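Local coordinates for carboxylesterase (Est-2) (PDB 5FRD), which probably hydrolyses carboxylic esters as an alpha/beta-hydrolase-fold enzyme and binds a coenzyme A molecule near its active site, at residues R4-V9 / K13-K18; K23-H28 / Y70-S75; L138-A143 / E152-E157. One frame throughout, in Å; residues are numbered along the deposited sequence.

Interaction 1: R4-V9 / K13-K18; sequences RVFIDV and KVSLLK
Val5 and Ile7 pair with Leu16 and Val14 in the N-terminal beta hairpin of this alpha/beta hydrolase, where 4-9 lies on one of the two outermost strands and 13-18 joins it to the rest of the sheet. The two run antiparallel, at 148° between their directions. Val5 N donates to Leu16 O at 2.9 Å and Leu16 N returns a bond to Val5 O; Ile7 and Val14 repeat the exchange. The tight face is apolar: Ile7 CG1 and CD1 both reach Leu16 CD1, and Ile7 lies alongside Val14 with CG1 3.9 Å from Val14 CB. Ser75 of helix 65-79 covers Ile7 and Val14.

On the other face Phe6 and Asp8 are exposed, Asp8 approaching Lys13 only distantly, whereas Arg4, Ser15 and Leu17 stay closely packed. Arg4 bends at chi3 (-70°), bringing its guanidinium over Leu17, whose CD2 sits 3.5 Å above the centre of the group. In the guanidinium plane, Arg4 NH1 donates to Ser15 OG at 2.9 Å; the same nitrogen forms a salt bridge with Asp50. A leucine in place of Arg4 would probably leave the Asp50 carboxylate without this counter-charge and Ser15 OG without its donor. Phe6 lays its ring over Ser15 OG, offset toward the rim. That hydroxyl gives its proton to Val5 O at 3.1 Å, from the opposite face of the carbonyl plane to Leu16 N.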
loop_
_atom_site.group_PDB
_atom_site.type_symbol
_atom_site.label_atom_id
_atom_site.label_comp_id
_atom_site.label_asym_id
_atom_site.label_seq_id
_atom_site.Cartn_x
_atom_site.Cartn_y
_atom_site.Cartn_z
ATOM N N ARG A 4 11.691 12.649 -8.860
ATOM C CA ARG A 4 11.429 12.813 -7.438
ATOM C C ARG A 4 11.019 14.258 -7.204
ATOM O O ARG A 4 11.672 15.188 -7.699
ATOM C CB ARG A 4 12.623 12.455 -6.600
ATOM C CG ARG A 4 12.337 12.544 -5.107
ATOM C CD ARG A 4 13.438 11.999 -4.243
ATOM N NE ARG A 4 13.547 10.553 -4.330
ATOM C CZ ARG A 4 12.809 9.686 -3.632
ATOM N NH1 ARG A 4 11.820 10.107 -2.844
ATOM N NH2 ARG A 4 13.043 8.378 -3.729
ATOM N N VAL A 5 9.934 14.446 -6.467
ATOM C CA VAL A 5 9.427 15.794 -6.143
ATOM C C VAL A 5 9.262 15.920 -4.661
ATOM O O VAL A 5 9.267 14.932 -3.918
ATOM C CB VAL A 5 8.111 16.119 -6.848
ATOM C CG1 VAL A 5 8.298 16.097 -8.355
ATOM C CG2 VAL A 5 7.004 15.160 -6.426
ATOM N N PHE A 6 9.096 17.162 -4.217
ATOM C CA PHE A 6 8.912 17.471 -2.803
ATOM C C PHE A 6 7.774 18.453 -2.673
ATOM O O PHE A 6 7.682 19.383 -3.462
ATOM C CB PHE A 6 10.197 18.063 -2.222
ATOM C CG PHE A 6 11.351 17.097 -2.218
ATOM C CD1 PHE A 6 12.169 16.969 -3.325
ATOM C CD2 PHE A 6 11.563 16.280 -1.118
ATOM C CE1 PHE A 6 13.218 16.039 -3.323
ATOM C CE2 PHE A 6 12.618 15.364 -1.118
ATOM C CZ PHE A 6 13.416 15.253 -2.220
ATOM N N ILE A 7 6.977 18.252 -1.644
ATOM C CA ILE A 7 5.885 19.151 -1.238
ATOM C C ILE A 7 5.990 19.358 0.260
ATOM O O ILE A 7 6.784 18.722 0.962
ATOM C CB ILE A 7 4.494 18.575 -1.605
ATOM C CG1 ILE A 7 4.176 17.313 -0.819
ATOM C CG2 ILE A 7 4.406 18.366 -3.104
ATOM C CD1 ILE A 7 2.770 16.820 -1.009
ATOM N N ASP A 8 5.177 20.290 0.767
ATOM C CA ASP A 8 5.113 20.561 2.200
ATOM C C ASP A 8 3.710 20.293 2.695
ATOM O O ASP A 8 2.747 20.771 2.097
ATOM C CB ASP A 8 5.471 22.019 2.480
ATOM C CG ASP A 8 5.461 22.323 3.973
ATOM O OD1 ASP A 8 6.443 21.966 4.650
ATOM O OD2 ASP A 8 4.444 22.877 4.460
ATOM N N VAL A 9 3.602 19.514 3.763
ATOM C CA VAL A 9 2.347 19.298 4.452
ATOM C C VAL A 9 2.493 19.778 5.905
ATOM O O VAL A 9 3.094 19.100 6.721
ATOM C CB VAL A 9 1.893 17.820 4.413
ATOM C CG1 VAL A 9 0.608 17.613 5.199
ATOM C CG2 VAL A 9 1.724 17.377 2.960
ATOM N N LYS A 13 8.143 18.065 5.261
ATOM C CA LYS A 13 8.571 17.810 3.882
ATOM C C LYS A 13 8.164 16.382 3.518
ATOM O O LYS A 13 8.548 15.434 4.215
ATOM C CB LYS A 13 10.070 18.007 3.708
ATOM C CG LYS A 13 10.588 17.653 2.309
ATOM C CD LYS A 13 12.050 18.057 2.079
ATOM C CE LYS A 13 13.106 17.299 2.856
ATOM N NZ LYS A 13 12.770 15.875 3.127
ATOM N N VAL A 14 7.415 16.280 2.427
ATOM C CA VAL A 14 6.978 14.982 1.887
ATOM C C VAL A 14 7.563 14.846 0.493
ATOM O O VAL A 14 7.346 15.682 -0.369
ATOM C CB VAL A 14 5.453 14.857 1.863
ATOM C CG1 VAL A 14 5.013 13.553 1.190
ATOM C CG2 VAL A 14 4.888 14.904 3.291
ATOM N N SER A 15 8.279 13.734 0.261
ATOM C CA SER A 15 8.778 13.399 -1.059
ATOM C C SER A 15 7.844 12.419 -1.745
ATOM O O SER A 15 7.210 11.599 -1.071
ATOM C CB SER A 15 10.159 12.795 -0.955
ATOM O OG SER A 15 10.766 12.736 -2.252
ATOM N N LEU A 16 7.764 12.543 -3.047
ATOM C CA LEU A 16 7.035 11.581 -3.889
ATOM C C LEU A 16 7.867 11.236 -5.097
ATOM O O LEU A 16 8.654 12.038 -5.575
ATOM C CB LEU A 16 5.666 12.098 -4.322
ATOM C CG LEU A 16 4.722 12.552 -3.193
ATOM C CD1 LEU A 16 4.814 14.064 -2.941
ATOM C CD2 LEU A 16 3.287 12.199 -3.489
ATOM N N LEU A 17 7.620 10.048 -5.648
ATOM C CA LEU A 17 8.108 9.694 -6.973
ATOM C C LEU A 17 6.964 9.846 -7.934
ATOM O O LEU A 17 5.815 9.512 -7.620
ATOM C CB LEU A 17 8.638 8.267 -7.020
ATOM C CG LEU A 17 9.889 7.999 -6.229
ATOM C CD1 LEU A 17 10.239 6.521 -6.337
ATOM C CD2 LEU A 17 11.053 8.864 -6.682
ATOM N N LYS A 18 7.239 10.304 -9.146
ATOM C CA LYS A 18 6.205 10.431 -10.158
ATOM C C LYS A 18 6.674 9.942 -11.510
ATOM O O LYS A 18 7.823 10.100 -11.887
ATOM C CB LYS A 18 5.692 11.841 -10.332
ATOM C CG LYS A 18 6.750 12.818 -10.759
ATOM C CD LYS A 18 6.187 14.227 -10.914
ATOM C CE LYS A 18 5.499 14.428 -12.250
ATOM N NZ LYS A 18 4.918 15.805 -12.331
#

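Interaction 2: K23-H28 / Y70-S75; sequences KVFYIH and YYASES
Phe25 and Ile27 carry the strand side of a strand-helix contact in the alpha/beta hydrolase fold, in which helix 65-79 packs on the central sheet. Strand 24-27 and the segment 70-75 run nearly antiparallel, at 158° between their directions, with the axes 10.3 Å apart at closest approach. The surface buried between them is modest, 147 Å², and comes from two residues on each segment.

Phe25 can be followed outward. Its CB points toward the helix, and CG stands opposite the backbone N (chi1 -168°), which carries the ring away from the strand. CB, CG and the two delta carbons remain short of the helix; contact begins at the far end of the ring. CE1 comes to 4.0 Å from the backbone carbon Ser75 C, while CE2 is 3.8 Å from Ala72 O and looks to Ala72 CB at 4.3 Å. CZ lies between these two residues, 3.7 Å from Ala72 O and 4.0 Å from Ser75 CB. The ring therefore fits against one turn of helix backbone, meeting it obliquely.

Ile27 adds a single methyl contact, CD1 to Ala72 CB. Val94 of helix 90-101 touches both Ile27 and Ala72, so this small alanine lies where two helices meet the sheet. All four contacting residues are buried, and the one side-chain hydroxyl among them is satisfied within its own helix: Ser75 OG gives its proton to Tyr71 O, 2.8 Å away, an oxygen that Ser75 N also reaches.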
loop_
_atom_site.group_PDB
_atom_site.type_symbol
_atom_site.label_atom_id
_atom_site.label_comp_id
_atom_site.label_asym_id
_atom_site.label_seq_id
_atom_site.Cartn_x
_atom_site.Cartn_y
_atom_site.Cartn_z
ATOM N N LYS A 23 -3.956 10.059 -12.889
ATOM C CA LYS A 23 -4.649 10.251 -11.617
ATOM C C LYS A 23 -4.656 8.948 -10.813
ATOM O O LYS A 23 -5.692 8.336 -10.578
ATOM C CB LYS A 23 -6.073 10.765 -11.851
ATOM C CG LYS A 23 -6.128 12.046 -12.687
ATOM C CD LYS A 23 -5.461 13.199 -11.986
ATOM C CE LYS A 23 -5.657 14.503 -12.722
ATOM N NZ LYS A 23 -5.094 15.654 -11.979
ATOM N N VAL A 24 -3.436 8.559 -10.400
ATOM C CA VAL A 24 -3.167 7.338 -9.638
ATOM C C VAL A 24 -2.194 7.730 -8.533
ATOM O O VAL A 24 -1.208 8.424 -8.801
ATOM C CB VAL A 24 -2.578 6.204 -10.510
ATOM C CG1 VAL A 24 -2.457 4.913 -9.694
ATOM C CG2 VAL A 24 -3.445 5.943 -11.715
ATOM N N PHE A 25 -2.504 7.308 -7.309
ATOM C CA PHE A 25 -1.752 7.663 -6.123
ATOM C C PHE A 25 -1.457 6.407 -5.306
ATOM O O PHE A 25 -2.400 5.737 -4.844
ATOM C CB PHE A 25 -2.551 8.688 -5.289
ATOM C CG PHE A 25 -1.746 9.335 -4.192
ATOM C CD1 PHE A 25 -1.001 10.488 -4.430
ATOM C CD2 PHE A 25 -1.739 8.799 -2.928
ATOM C CE1 PHE A 25 -0.269 11.062 -3.410
ATOM C CE2 PHE A 25 -1.005 9.401 -1.915
ATOM C CZ PHE A 25 -0.288 10.528 -2.185
ATOM N N TYR A 26 -0.165 6.082 -5.133
ATOM C CA TYR A 26 0.237 4.830 -4.521
ATOM C C TYR A 26 0.761 5.040 -3.120
ATOM O O TYR A 26 1.552 5.963 -2.894
ATOM C CB TYR A 26 1.366 4.160 -5.324
ATOM C CG TYR A 26 1.142 3.970 -6.799
ATOM C CD1 TYR A 26 1.447 4.968 -7.689
ATOM C CD2 TYR A 26 0.676 2.766 -7.325
ATOM C CE1 TYR A 26 1.307 4.806 -9.053
ATOM C CE2 TYR A 26 0.488 2.615 -8.689
ATOM C CZ TYR A 26 0.796 3.628 -9.549
ATOM O OH TYR A 26 0.628 3.455 -10.919
ATOM N N ILE A 27 0.406 4.128 -2.216
ATOM C CA ILE A 27 0.798 4.184 -0.813
ATOM C C ILE A 27 1.446 2.837 -0.416
ATOM O O ILE A 27 0.794 1.784 -0.430
ATOM C CB ILE A 27 -0.387 4.467 0.141
ATOM C CG1 ILE A 27 -1.220 5.635 -0.396
ATOM C CG2 ILE A 27 0.166 4.773 1.520
ATOM C CD1 ILE A 27 -2.437 5.953 0.434
ATOM N N HIS A 28 2.727 2.919 -0.081
ATOM C CA HIS A 28 3.575 1.778 0.268
ATOM C C HIS A 28 3.264 1.149 1.613
ATOM O O HIS A 28 2.489 1.672 2.416
ATOM C CB HIS A 28 5.049 2.185 0.233
ATOM C CG HIS A 28 5.422 3.203 1.255
ATOM N ND1 HIS A 28 5.634 2.895 2.580
ATOM C CD2 HIS A 28 5.606 4.542 1.145
ATOM C CE1 HIS A 28 5.950 4.001 3.238
ATOM N NE2 HIS A 28 5.897 5.019 2.399
ATOM N N TYR A 70 -3.932 11.359 6.880
ATOM C CA TYR A 70 -3.904 12.801 6.741
ATOM C C TYR A 70 -2.771 13.240 5.820
ATOM O O TYR A 70 -2.993 13.999 4.875
ATOM C CB TYR A 70 -3.772 13.487 8.108
ATOM C CG TYR A 70 -3.576 14.964 7.982
ATOM C CD1 TYR A 70 -4.664 15.775 7.677
ATOM C CD2 TYR A 70 -2.321 15.531 8.100
ATOM C CE1 TYR A 70 -4.510 17.145 7.522
ATOM C CE2 TYR A 70 -2.161 16.908 7.938
ATOM C CZ TYR A 70 -3.262 17.692 7.645
ATOM O OH TYR A 70 -3.152 19.057 7.487
ATOM N N TYR A 71 -1.549 12.771 6.068
ATOM C CA TYR A 71 -0.443 13.108 5.167
ATOM C C TYR A 71 -0.684 12.638 3.732
ATOM O O TYR A 71 -0.401 13.366 2.782
ATOM C CB TYR A 71 0.905 12.578 5.658
ATOM C CG TYR A 71 1.385 13.283 6.887
ATOM C CD1 TYR A 71 1.875 14.590 6.812
ATOM C CD2 TYR A 71 1.323 12.669 8.132
ATOM C CE1 TYR A 71 2.274 15.264 7.958
ATOM C CE2 TYR A 71 1.734 13.330 9.281
ATOM C CZ TYR A 71 2.195 14.623 9.181
ATOM O OH TYR A 71 2.599 15.273 10.327
ATOM N N ALA A 72 -1.254 11.449 3.575
ATOM C CA ALA A 72 -1.536 10.952 2.252
ATOM C C ALA A 72 -2.584 11.776 1.541
ATOM O O ALA A 72 -2.442 12.087 0.379
ATOM C CB ALA A 72 -1.924 9.490 2.310
ATOM N N SER A 73 -3.679 12.109 2.249
ATOM C CA SER A 73 -4.724 12.906 1.648
ATOM C C SER A 73 -4.266 14.310 1.227
ATOM O O SER A 73 -4.562 14.741 0.106
ATOM C CB SER A 73 -5.935 12.967 2.550
ATOM O OG SER A 73 -5.650 13.561 3.789
ATOM N N GLU A 74 -3.522 14.977 2.098
ATOM C CA GLU A 74 -2.987 16.281 1.759
ATOM C C GLU A 74 -2.050 16.202 0.576
ATOM O O GLU A 74 -2.043 17.045 -0.313
ATOM C CB GLU A 74 -2.265 16.906 2.961
ATOM C CG GLU A 74 -3.204 17.330 4.071
ATOM C CD GLU A 74 -4.112 18.473 3.642
ATOM O OE1 GLU A 74 -3.598 19.508 3.196
ATOM O OE2 GLU A 74 -5.338 18.311 3.696
ATOM N N SER A 75 -1.244 15.140 0.535
ATOM C CA SER A 75 -0.311 14.975 -0.567
ATOM C C SER A 75 -1.000 14.661 -1.900
ATOM O O SER A 75 -0.600 15.157 -2.927
ATOM C CB SER A 75 0.696 13.859 -0.239
ATOM O OG SER A 75 1.476 14.151 0.907
#

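Interaction 3: L138-A143 / E152-E157; sequences LMLSMA and EKKRRE
Leu140 reaches from the C-terminal part of helix 132-141 to the backbone of helix 149-160 and carries the whole contact from its side. Its CG stands opposite the carbonyl carbon (chi1 -68°), and chi2 of -173° spreads the two methyls over neighbouring residues. CD1 presses on the helix backbone, 3.5 Å from both Arg155 CA and Arg155 N, and also meets Arg155 CB at 3.7 Å. CD2 rests against the aliphatic part of Lys154, 4.0 Å from both its CG and CD.

Lys154 offers its aliphatic carbons, Arg155 its backbone and CB. In Lys154, CG stands opposite the backbone N (chi1 -175°) and the chain runs on nearly straight, which takes CG and CD obliquely past Leu140 CD2. Arg155 is stretched from CG to NE, and its charged end leads away from Leu140 to salt bridges with Asp137 and Glu133, earlier in the chain on helix 132-141. Tyr151 and Phe158 of helix 149-160 also touch Leu140.

Two residues on, Met142 touches the bound coenzyme A. The arrangement is that of two consecutive helices packed side by side in the helical insertion between strands 106-112 and 192-197, consistent with the cap of alpha/beta hydrolases, here bordering the coenzyme A pocket.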
loop_
_atom_site.group_PDB
_atom_site.type_symbol
_atom_site.label_atom_id
_atom_site.label_comp_id
_atom_site.label_asym_id
_atom_site.label_seq_id
_atom_site.Cartn_x
_atom_site.Cartn_y
_atom_site.Cartn_z
ATOM N N LEU A 138 11.363 -14.393 9.057
ATOM C CA LEU A 138 10.018 -14.985 9.175
ATOM C C LEU A 138 8.980 -14.188 8.369
ATOM O O LEU A 138 8.252 -14.739 7.544
ATOM C CB LEU A 138 9.614 -15.046 10.643
ATOM C CG LEU A 138 8.187 -15.540 10.915
ATOM C CD1 LEU A 138 7.949 -16.920 10.332
ATOM C CD2 LEU A 138 7.938 -15.490 12.405
ATOM N N MET A 139 8.994 -12.871 8.568
ATOM C CA MET A 139 8.083 -12.007 7.805
ATOM C C MET A 139 8.298 -12.167 6.304
ATOM O O MET A 139 7.361 -12.305 5.513
ATOM C CB MET A 139 8.259 -10.569 8.220
ATOM C CG MET A 139 7.272 -9.644 7.535
ATOM S SD MET A 139 7.434 -7.999 8.199
ATOM C CE MET A 139 6.329 -7.124 7.068
ATOM N N LEU A 140 9.546 -12.160 5.852
ATOM C CA LEU A 140 9.800 -12.235 4.419
ATOM C C LEU A 140 9.540 -13.603 3.805
ATOM O O LEU A 140 9.165 -13.697 2.620
ATOM C CB LEU A 140 11.202 -11.726 4.097
ATOM C CG LEU A 140 11.321 -10.209 4.360
ATOM C CD1 LEU A 140 12.665 -9.720 3.857
ATOM C CD2 LEU A 140 10.241 -9.355 3.720
ATOM N N SER A 141 9.641 -14.670 4.622
ATOM C CA SER A 141 9.237 -15.993 4.169
ATOM C C SER A 141 7.739 -16.060 3.829
ATOM O O SER A 141 7.313 -16.908 3.051
ATOM C CB SER A 141 9.567 -17.087 5.216
ATOM O OG SER A 141 8.698 -17.064 6.335
ATOM N N MET A 142 6.960 -15.163 4.429
ATOM C CA MET A 142 5.521 -15.068 4.233
ATOM C C MET A 142 5.129 -14.018 3.185
ATOM O O MET A 142 3.939 -13.854 2.897
ATOM C CB MET A 142 4.881 -14.705 5.570
ATOM C CG MET A 142 5.078 -15.791 6.637
ATOM S SD MET A 142 4.623 -15.318 8.306
ATOM C CE MET A 142 2.857 -15.371 8.155
ATOM N N ALA A 143 6.141 -13.347 2.625
ATOM C CA ALA A 143 5.949 -12.210 1.701
ATOM C C ALA A 143 6.447 -12.412 0.289
ATOM O O ALA A 143 6.054 -11.651 -0.608
ATOM C CB ALA A 143 6.589 -10.963 2.254
ATOM N N GLU A 152 16.312 -10.553 -1.365
ATOM C CA GLU A 152 17.555 -10.162 -0.702
ATOM C C GLU A 152 17.633 -8.667 -0.442
ATOM O O GLU A 152 18.063 -8.212 0.609
ATOM C CB GLU A 152 18.774 -10.594 -1.520
ATOM C CG GLU A 152 18.990 -12.091 -1.472
ATOM C CD GLU A 152 19.370 -12.601 -0.089
ATOM O OE1 GLU A 152 20.010 -11.873 0.696
ATOM O OE2 GLU A 152 19.029 -13.750 0.211
ATOM N N LYS A 153 17.210 -7.891 -1.434
ATOM C CA LYS A 153 17.200 -6.447 -1.254
ATOM C C LYS A 153 16.258 -6.011 -0.150
ATOM O O LYS A 153 16.616 -5.170 0.656
ATOM C CB LYS A 153 16.829 -5.695 -2.507
ATOM C CG LYS A 153 17.084 -4.205 -2.345
ATOM C CD LYS A 153 17.537 -3.601 -3.653
ATOM C CE LYS A 153 17.498 -2.085 -3.620
ATOM N NZ LYS A 153 18.597 -1.487 -2.807
ATOM N N LYS A 154 15.049 -6.572 -0.127
ATOM C CA LYS A 154 14.073 -6.175 0.884
ATOM C C LYS A 154 14.531 -6.582 2.272
ATOM O O LYS A 154 14.328 -5.859 3.228
ATOM C CB LYS A 154 12.696 -6.758 0.594
ATOM C CG LYS A 154 11.643 -6.236 1.595
ATOM C CD LYS A 154 10.229 -6.363 1.053
ATOM C CE LYS A 154 9.155 -5.719 1.911
ATOM N NZ LYS A 154 9.147 -4.236 1.896
ATOM N N ARG A 155 15.188 -7.755 2.357
ATOM C CA ARG A 155 15.754 -8.184 3.618
ATOM C C ARG A 155 16.778 -7.193 4.172
ATOM O O ARG A 155 16.757 -6.834 5.338
ATOM C CB ARG A 155 16.353 -9.583 3.463
ATOM C CG ARG A 155 16.874 -10.201 4.733
ATOM C CD ARG A 155 17.347 -11.634 4.507
ATOM N NE ARG A 155 18.104 -12.094 5.674
ATOM C CZ ARG A 155 19.380 -11.747 5.903
ATOM N NH1 ARG A 155 20.018 -10.906 5.092
ATOM N NH2 ARG A 155 20.010 -12.197 6.980
ATOM N N ARG A 156 17.667 -6.705 3.305
ATOM C CA ARG A 156 18.630 -5.716 3.750
ATOM C C ARG A 156 17.979 -4.391 4.151
ATOM O O ARG A 156 18.355 -3.750 5.114
ATOM C CB ARG A 156 19.696 -5.465 2.687
ATOM C CG ARG A 156 20.572 -6.683 2.439
ATOM C CD ARG A 156 21.851 -6.332 1.688
ATOM N NE ARG A 156 21.526 -5.668 0.441
ATOM C CZ ARG A 156 21.197 -6.287 -0.681
ATOM N NH1 ARG A 156 21.207 -7.615 -0.804
ATOM N NH2 ARG A 156 20.901 -5.545 -1.753
ATOM N N GLU A 157 16.986 -3.987 3.361
ATOM C CA GLU A 157 16.213 -2.785 3.721
ATOM C C GLU A 157 15.586 -2.911 5.100
ATOM O O GLU A 157 15.665 -2.011 5.920
ATOM C CB GLU A 157 15.134 -2.509 2.666
ATOM C CG GLU A 157 15.677 -2.039 1.325
ATOM C CD GLU A 157 14.638 -1.908 0.257
ATOM O OE1 GLU A 157 13.505 -2.392 0.436
ATOM O OE2 GLU A 157 14.961 -1.270 -0.777
#

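Overall arrangement
Along the chain the contacts come in series: interaction 1, then interaction 2, then interaction 3. The first two belong to one eight-stranded mixed sheet and touch each other, their centres about 11 Å apart. Ile7 CD1 packs 3.5 Å from Ser75 OG, and Val9 meets Tyr71 and Glu74, so helix 65-79 spans from the edge hairpin to the inner strand 24-27. Interaction 3 joins two helical segments that follow strand 106-112; its centre lies about 25 Å from that of interaction 2, on the opposite side of the chain's centre, and about 27 Å from that of interaction 1. Thus the first two tie the sheet's edge and interior to one helix, while the third borders the coenzyme A pocket through Met142.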